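Local atomic coordinates of regulatory protein cox (Enterobacteria phage P2, PDB entry 4LHF), a protein that binds DNA and represses the phage Pc promoter, which controls the immunity repressor gene C and the integrase gene int. Residues 8-13 and 58-63; 39-44 and 53-58. All coordinates share one frame; numbering follows the deposited sequence.

Both contacts belong to one antiparallel sheet, in which strand 54-58 runs between strand 11-13 and strand 39-42. Interaction 1 joins the edge strand 11-13 to the end of the central strand and the start of helix 59-72; interaction 2 pairs the other edge strand, 39-42, with the central one. Their centres lie about 12 Å apart. Tyr58 takes part in both, and along the chain interaction 2 is nested inside the loop closed by interaction 1, which also encloses helices 14-21 and 25-34. The contacts meet where Trp56 packs on Ala11 and Pro13. Together they tie the N-terminal strand, the hairpin and the long helix into a unit consistent with a winged helix-turn-helix fold in this DNA-binding protein.

Interaction 1: 8-13 and 58-63; sequences MTDAIP and YLPAWN
At the edge of the three-stranded sheet, where strand 54-58 gives way to helix 59-72, Asp10 and Ala11 meet Tyr58, Leu59 and Pro60. The backbone oxygen of Asp10 is the focus: it accepts a hydrogen bond from Leu59 N at 2.7 Å, with the N-H pointing almost straight at it (161°) from a position tilted out of the carbonyl plane. Tyr58 CA adds a weaker CA-H...O contact to the same oxygen at 3.4 Å. Pro60 CD also packs close to it, 3.3 Å from Asp10 O. Pro60 crosses the Asp10 side chain at about a right angle, its CG lying 3.8 Å from Asp10 CG, while its CD sits over the centre of one face of the Tyr58 ring. That ring swings back toward strand 11-13 because Tyr58 CG is anti to its backbone N (chi1 -169°), which carries CE1 to 3.8 Å from Asp10 CB. Ala11 CB lies at the ring's edge, near its plane, where Ala11 and Tyr58 form a non-hydrogen-bonded antiparallel pair. Toward helix 14-21, Leu59 CD1 lies 4.3 Å from Ile12 CG1, and Ile12 also touches Phe17 and Leu20 of that helix. Thr9 OG1 donates to Ala11 O at 2.8 Å, tying the incoming loop to the strand. A short N-terminal strand completing a three-stranded sheet with the 39-42/54-58 hairpin, ahead of both helices, is consistent with a variant winged helix-turn-helix fold.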
loop_
_atom_site.group_PDB
_atom_site.type_symbol
_atom_site.label_atom_id
_atom_site.label_comp_id
_atom_site.label_asym_id
_atom_site.label_seq_id
_atom_site.Cartn_x
_atom_site.Cartn_y
_atom_site.Cartn_z
ATOM N N MET A 8 1.616 15.773 -2.188
ATOM C CA MET A 8 0.929 16.542 -3.218
ATOM C C MET A 8 -0.103 15.701 -3.955
ATOM O O MET A 8 -1.130 16.211 -4.396
ATOM C CB MET A 8 1.929 17.143 -4.206
ATOM C CG MET A 8 2.665 18.350 -3.665
ATOM S SD MET A 8 3.738 19.117 -4.889
ATOM C CE MET A 8 4.253 20.579 -3.998
ATOM N N THR A 9 0.171 14.409 -4.088
ATOM C CA THR A 9 -0.784 13.499 -4.705
ATOM C C THR A 9 -1.065 12.301 -3.802
ATOM O O THR A 9 -0.147 11.656 -3.297
ATOM C CB THR A 9 -0.320 13.034 -6.103
ATOM O OG1 THR A 9 -1.230 12.049 -6.607
ATOM C CG2 THR A 9 1.083 12.449 -6.045
ATOM N N ASP A 10 -2.346 12.018 -3.594
ATOM C CA ASP A 10 -2.757 10.942 -2.699
ATOM C C ASP A 10 -2.820 9.596 -3.408
ATOM O O ASP A 10 -3.152 8.580 -2.797
ATOM C CB ASP A 10 -4.109 11.260 -2.059
ATOM C CG ASP A 10 -4.028 12.404 -1.070
ATOM O OD1 ASP A 10 -2.913 12.695 -0.589
ATOM O OD2 ASP A 10 -5.078 13.009 -0.768
ATOM N N ALA A 11 -2.503 9.591 -4.697
ATOM C CA ALA A 11 -2.524 8.355 -5.468
ATOM C C ALA A 11 -1.409 8.300 -6.501
ATOM O O ALA A 11 -1.111 9.297 -7.159
ATOM C CB ALA A 11 -3.873 8.164 -6.136
ATOM N N ILE A 12 -0.790 7.132 -6.638
ATOM C CA ILE A 12 0.230 6.948 -7.669
ATOM C C ILE A 12 0.011 5.647 -8.425
ATOM O O ILE A 12 -0.421 4.661 -7.840
ATOM C CB ILE A 12 1.667 6.963 -7.094
ATOM C CG1 ILE A 12 1.837 5.893 -6.013
ATOM C CG2 ILE A 12 2.016 8.340 -6.554
ATOM C CD1 ILE A 12 3.254 5.774 -5.495
ATOM N N PRO A 13 0.299 5.646 -9.737
ATOM C CA PRO A 13 0.156 4.432 -10.545
ATOM C C PRO A 13 0.925 3.284 -9.910
ATOM O O PRO A 13 1.996 3.508 -9.350
ATOM C CB PRO A 13 0.789 4.829 -11.877
ATOM C CG PRO A 13 0.593 6.300 -11.952
ATOM C CD PRO A 13 0.760 6.790 -10.542
ATOM N N TYR A 58 -3.955 4.257 -3.670
ATOM C CA TYR A 58 -4.377 5.386 -2.854
ATOM C C TYR A 58 -3.609 5.363 -1.540
ATOM O O TYR A 58 -3.815 4.485 -0.704
ATOM C CB TYR A 58 -5.881 5.308 -2.596
ATOM C CG TYR A 58 -6.475 6.554 -1.982
ATOM C CD1 TYR A 58 -6.489 7.754 -2.678
ATOM C CD2 TYR A 58 -7.041 6.525 -0.715
ATOM C CE1 TYR A 58 -7.036 8.895 -2.124
ATOM C CE2 TYR A 58 -7.593 7.660 -0.153
ATOM C CZ TYR A 58 -7.587 8.842 -0.860
ATOM O OH TYR A 58 -8.135 9.977 -0.305
ATOM N N LEU A 59 -2.725 6.339 -1.368
ATOM C CA LEU A 59 -1.749 6.338 -0.275
ATOM C C LEU A 59 -2.257 6.610 1.154
ATOM O O LEU A 59 -1.738 6.019 2.101
ATOM C CB LEU A 59 -0.583 7.271 -0.618
ATOM C CG LEU A 59 0.139 6.888 -1.911
ATOM C CD1 LEU A 59 1.125 7.963 -2.338
ATOM C CD2 LEU A 59 0.843 5.558 -1.728
ATOM N N PRO A 60 -3.239 7.517 1.324
ATOM C CA PRO A 60 -3.751 7.718 2.687
ATOM C C PRO A 60 -4.305 6.442 3.315
ATOM O O PRO A 60 -4.018 6.156 4.478
ATOM C CB PRO A 60 -4.879 8.730 2.485
ATOM C CG PRO A 60 -4.459 9.508 1.300
ATOM C CD PRO A 60 -3.773 8.530 0.393
ATOM N N ALA A 61 -5.083 5.686 2.548
ATOM C CA ALA A 61 -5.638 4.427 3.026
ATOM C C ALA A 61 -4.524 3.445 3.370
ATOM O O ALA A 61 -4.585 2.747 4.384
ATOM C CB ALA A 61 -6.564 3.829 1.982
ATOM N N TRP A 62 -3.505 3.411 2.519
ATOM C CA TRP A 62 -2.362 2.523 2.692
ATOM C C TRP A 62 -1.621 2.813 3.994
ATOM O O TRP A 62 -1.431 1.922 4.823
ATOM C CB TRP A 62 -1.426 2.652 1.486
ATOM C CG TRP A 62 -0.080 2.005 1.635
ATOM C CD1 TRP A 62 1.130 2.637 1.678
ATOM C CD2 TRP A 62 0.195 0.603 1.742
ATOM N NE1 TRP A 62 2.139 1.717 1.809
ATOM C CE2 TRP A 62 1.594 0.464 1.852
ATOM C CE3 TRP A 62 -0.603 -0.543 1.761
ATOM C CZ2 TRP A 62 2.210 -0.781 1.981
ATOM C CZ3 TRP A 62 0.011 -1.776 1.888
ATOM C CH2 TRP A 62 1.405 -1.884 1.996
ATOM N N ASN A 63 -1.229 4.069 4.181
ATOM C CA ASN A 63 -0.457 4.458 5.358
ATOM C C ASN A 63 -1.252 4.433 6.661
ATOM O O ASN A 63 -0.727 4.036 7.704
ATOM C CB ASN A 63 0.197 5.822 5.143
ATOM C CG ASN A 63 1.290 5.778 4.091
ATOM O OD1 ASN A 63 2.149 4.895 4.109
ATOM N ND2 ASN A 63 1.253 6.721 3.156
#

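Interaction 2: 39-44 and 53-58; sequences VIDMTD and GEYWVY
Backbone bonds set the pairing of Ile40 with Trp56 and of Met42 with Glu54: Ile40 N to Trp56 O, Trp56 N to Ile40 O, Met42 N to Glu54 O and Glu54 N to Met42 O are each 2.9 Å. A side-chain bond follows near the loop that joins the strands: Asp41 OD1 takes the Gly53 N-H at 3.3 Å through its syn lone pair. Strands 39-42 and 54-58 form a beta hairpin, consistent with the wing of a winged helix-turn-helix fold, an element that in relatives commonly approaches DNA. Apolar contacts divide between its two faces. On the face of Val39, Asp41 and Tyr55, Val39 CG1 lies 3.5 Å from Tyr55 CD1, and both residues touch Ile32 of helix 25-34. On the other face Ile40 CD1 packs on Tyr58 CD1 at 3.7 Å. Met42 makes a Met-aromatic contact with Trp56, its SD 4.7 Å from the centroid of the five-membered ring and 48° off the normal. A bend at chi3 (66°) brings Met42 CE to 3.6 Å from Trp56 NE1, beside the Glu54 side chain, which points the same way as Met42.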
loop_
_atom_site.group_PDB
_atom_site.type_symbol
_atom_site.label_atom_id
_atom_site.label_comp_id
_atom_site.label_asym_id
_atom_site.label_seq_id
_atom_site.Cartn_x
_atom_site.Cartn_y
_atom_site.Cartn_z
ATOM N N VAL A 39 -6.918 0.421 -3.671
ATOM C CA VAL A 39 -6.795 0.677 -5.100
ATOM C C VAL A 39 -7.946 1.497 -5.680
ATOM O O VAL A 39 -9.098 1.335 -5.292
ATOM C CB VAL A 39 -6.632 -0.661 -5.871
ATOM C CG1 VAL A 39 -7.384 -0.646 -7.191
ATOM C CG2 VAL A 39 -5.160 -0.960 -6.095
ATOM N N ILE A 40 -7.608 2.401 -6.594
ATOM C CA ILE A 40 -8.590 3.114 -7.393
ATOM C C ILE A 40 -8.357 2.764 -8.853
ATOM O O ILE A 40 -7.213 2.621 -9.288
ATOM C CB ILE A 40 -8.456 4.630 -7.221
ATOM C CG1 ILE A 40 -8.575 5.005 -5.747
ATOM C CG2 ILE A 40 -9.510 5.362 -8.042
ATOM C CD1 ILE A 40 -8.521 6.487 -5.504
ATOM N N ASP A 41 -9.439 2.616 -9.607
ATOM C CA ASP A 41 -9.332 2.258 -11.010
ATOM C C ASP A 41 -9.665 3.430 -11.924
ATOM O O ASP A 41 -10.772 3.965 -11.884
ATOM C CB ASP A 41 -10.239 1.069 -11.327
ATOM C CG ASP A 41 -10.055 0.561 -12.741
ATOM O OD1 ASP A 41 -8.959 0.046 -13.044
ATOM O OD2 ASP A 41 -11.005 0.671 -13.544
ATOM N N MET A 42 -8.695 3.825 -12.741
ATOM C CA MET A 42 -8.917 4.832 -13.767
ATOM C C MET A 42 -9.217 4.146 -15.095
ATOM O O MET A 42 -8.357 3.472 -15.668
ATOM C CB MET A 42 -7.707 5.756 -13.899
ATOM C CG MET A 42 -7.999 7.032 -14.665
ATOM S SD MET A 42 -6.590 8.151 -14.719
ATOM C CE MET A 42 -5.448 7.183 -15.694
ATOM N N THR A 43 -10.443 4.315 -15.577
ATOM C CA THR A 43 -10.913 3.593 -16.753
ATOM C C THR A 43 -11.880 4.430 -17.583
ATOM O O THR A 43 -12.735 5.129 -17.038
ATOM C CB THR A 43 -11.597 2.269 -16.348
ATOM O OG1 THR A 43 -10.637 1.406 -15.725
ATOM C CG2 THR A 43 -12.187 1.561 -17.559
ATOM N N ASP A 44 -11.720 4.333 -18.894
ATOM C CA ASP A 44 -12.556 5.057 -19.815
ATOM C C ASP A 44 -13.981 4.876 -19.405
ATOM O O ASP A 44 -14.414 3.776 -19.105
ATOM C CB ASP A 44 -12.373 4.555 -21.238
ATOM C CG ASP A 44 -13.063 5.433 -22.253
ATOM O OD1 ASP A 44 -14.114 6.005 -21.932
ATOM O OD2 ASP A 44 -12.550 5.562 -23.373
ATOM N N GLY A 53 -8.542 -0.750 -16.184
ATOM C CA GLY A 53 -7.547 0.125 -16.779
ATOM C C GLY A 53 -6.378 0.398 -15.854
ATOM O O GLY A 53 -5.765 -0.529 -15.324
ATOM N N GLU A 54 -6.067 1.676 -15.661
ATOM C CA GLU A 54 -4.955 2.068 -14.803
ATOM C C GLU A 54 -5.261 1.818 -13.334
ATOM O O GLU A 54 -6.244 2.324 -12.803
ATOM C CB GLU A 54 -4.600 3.541 -15.007
ATOM C CG GLU A 54 -3.775 3.824 -16.247
ATOM C CD GLU A 54 -2.587 4.722 -15.955
ATOM O OE1 GLU A 54 -1.653 4.266 -15.260
ATOM O OE2 GLU A 54 -2.588 5.883 -16.415
ATOM N N TYR A 55 -4.412 1.034 -12.679
ATOM C CA TYR A 55 -4.548 0.805 -11.249
ATOM C C TYR A 55 -3.682 1.783 -10.466
ATOM O O TYR A 55 -2.455 1.761 -10.569
ATOM C CB TYR A 55 -4.177 -0.635 -10.895
ATOM C CG TYR A 55 -5.338 -1.602 -10.960
ATOM C CD1 TYR A 55 -6.608 -1.222 -10.545
ATOM C CD2 TYR A 55 -5.166 -2.894 -11.439
ATOM C CE1 TYR A 55 -7.672 -2.101 -10.601
ATOM C CE2 TYR A 55 -6.225 -3.780 -11.500
ATOM C CZ TYR A 55 -7.475 -3.379 -11.080
ATOM O OH TYR A 55 -8.535 -4.255 -11.136
ATOM N N TRP A 56 -4.330 2.649 -9.694
ATOM C CA TRP A 56 -3.621 3.620 -8.872
ATOM C C TRP A 56 -3.735 3.246 -7.402
ATOM O O TRP A 56 -4.822 2.972 -6.910
ATOM C CB TRP A 56 -4.200 5.021 -9.075
ATOM C CG TRP A 56 -3.988 5.594 -10.441
ATOM C CD1 TRP A 56 -4.429 5.081 -11.626
ATOM C CD2 TRP A 56 -3.305 6.813 -10.763
ATOM N NE1 TRP A 56 -4.052 5.897 -12.666
ATOM C CE2 TRP A 56 -3.362 6.967 -12.163
ATOM C CE3 TRP A 56 -2.647 7.784 -10.002
ATOM C CZ2 TRP A 56 -2.785 8.052 -12.818
ATOM C CZ3 TRP A 56 -2.075 8.863 -10.655
ATOM C CH2 TRP A 56 -2.147 8.987 -12.048
ATOM N N VAL A 57 -2.610 3.236 -6.700
ATOM C CA VAL A 57 -2.627 3.020 -5.263
ATOM C C VAL A 57 -2.943 4.320 -4.534
ATOM O O VAL A 57 -2.296 5.351 -4.767
ATOM C CB VAL A 57 -1.292 2.453 -4.761
ATOM C CG1 VAL A 57 -1.308 2.332 -3.247
ATOM C CG2 VAL A 57 -1.020 1.106 -5.407
ATOM N N TYR A 58 -3.955 4.257 -3.670
ATOM C CA TYR A 58 -4.377 5.386 -2.854
ATOM C C TYR A 58 -3.609 5.363 -1.540
ATOM O O TYR A 58 -3.815 4.485 -0.704
ATOM C CB TYR A 58 -5.881 5.308 -2.596
ATOM C CG TYR A 58 -6.475 6.554 -1.982
ATOM C CD1 TYR A 58 -6.489 7.754 -2.678
ATOM C CD2 TYR A 58 -7.041 6.525 -0.715
ATOM C CE1 TYR A 58 -7.036 8.895 -2.124
ATOM C CE2 TYR A 58 -7.593 7.660 -0.153
ATOM C CZ TYR A 58 -7.587 8.842 -0.860
ATOM O OH TYR A 58 -8.135 9.977 -0.305
#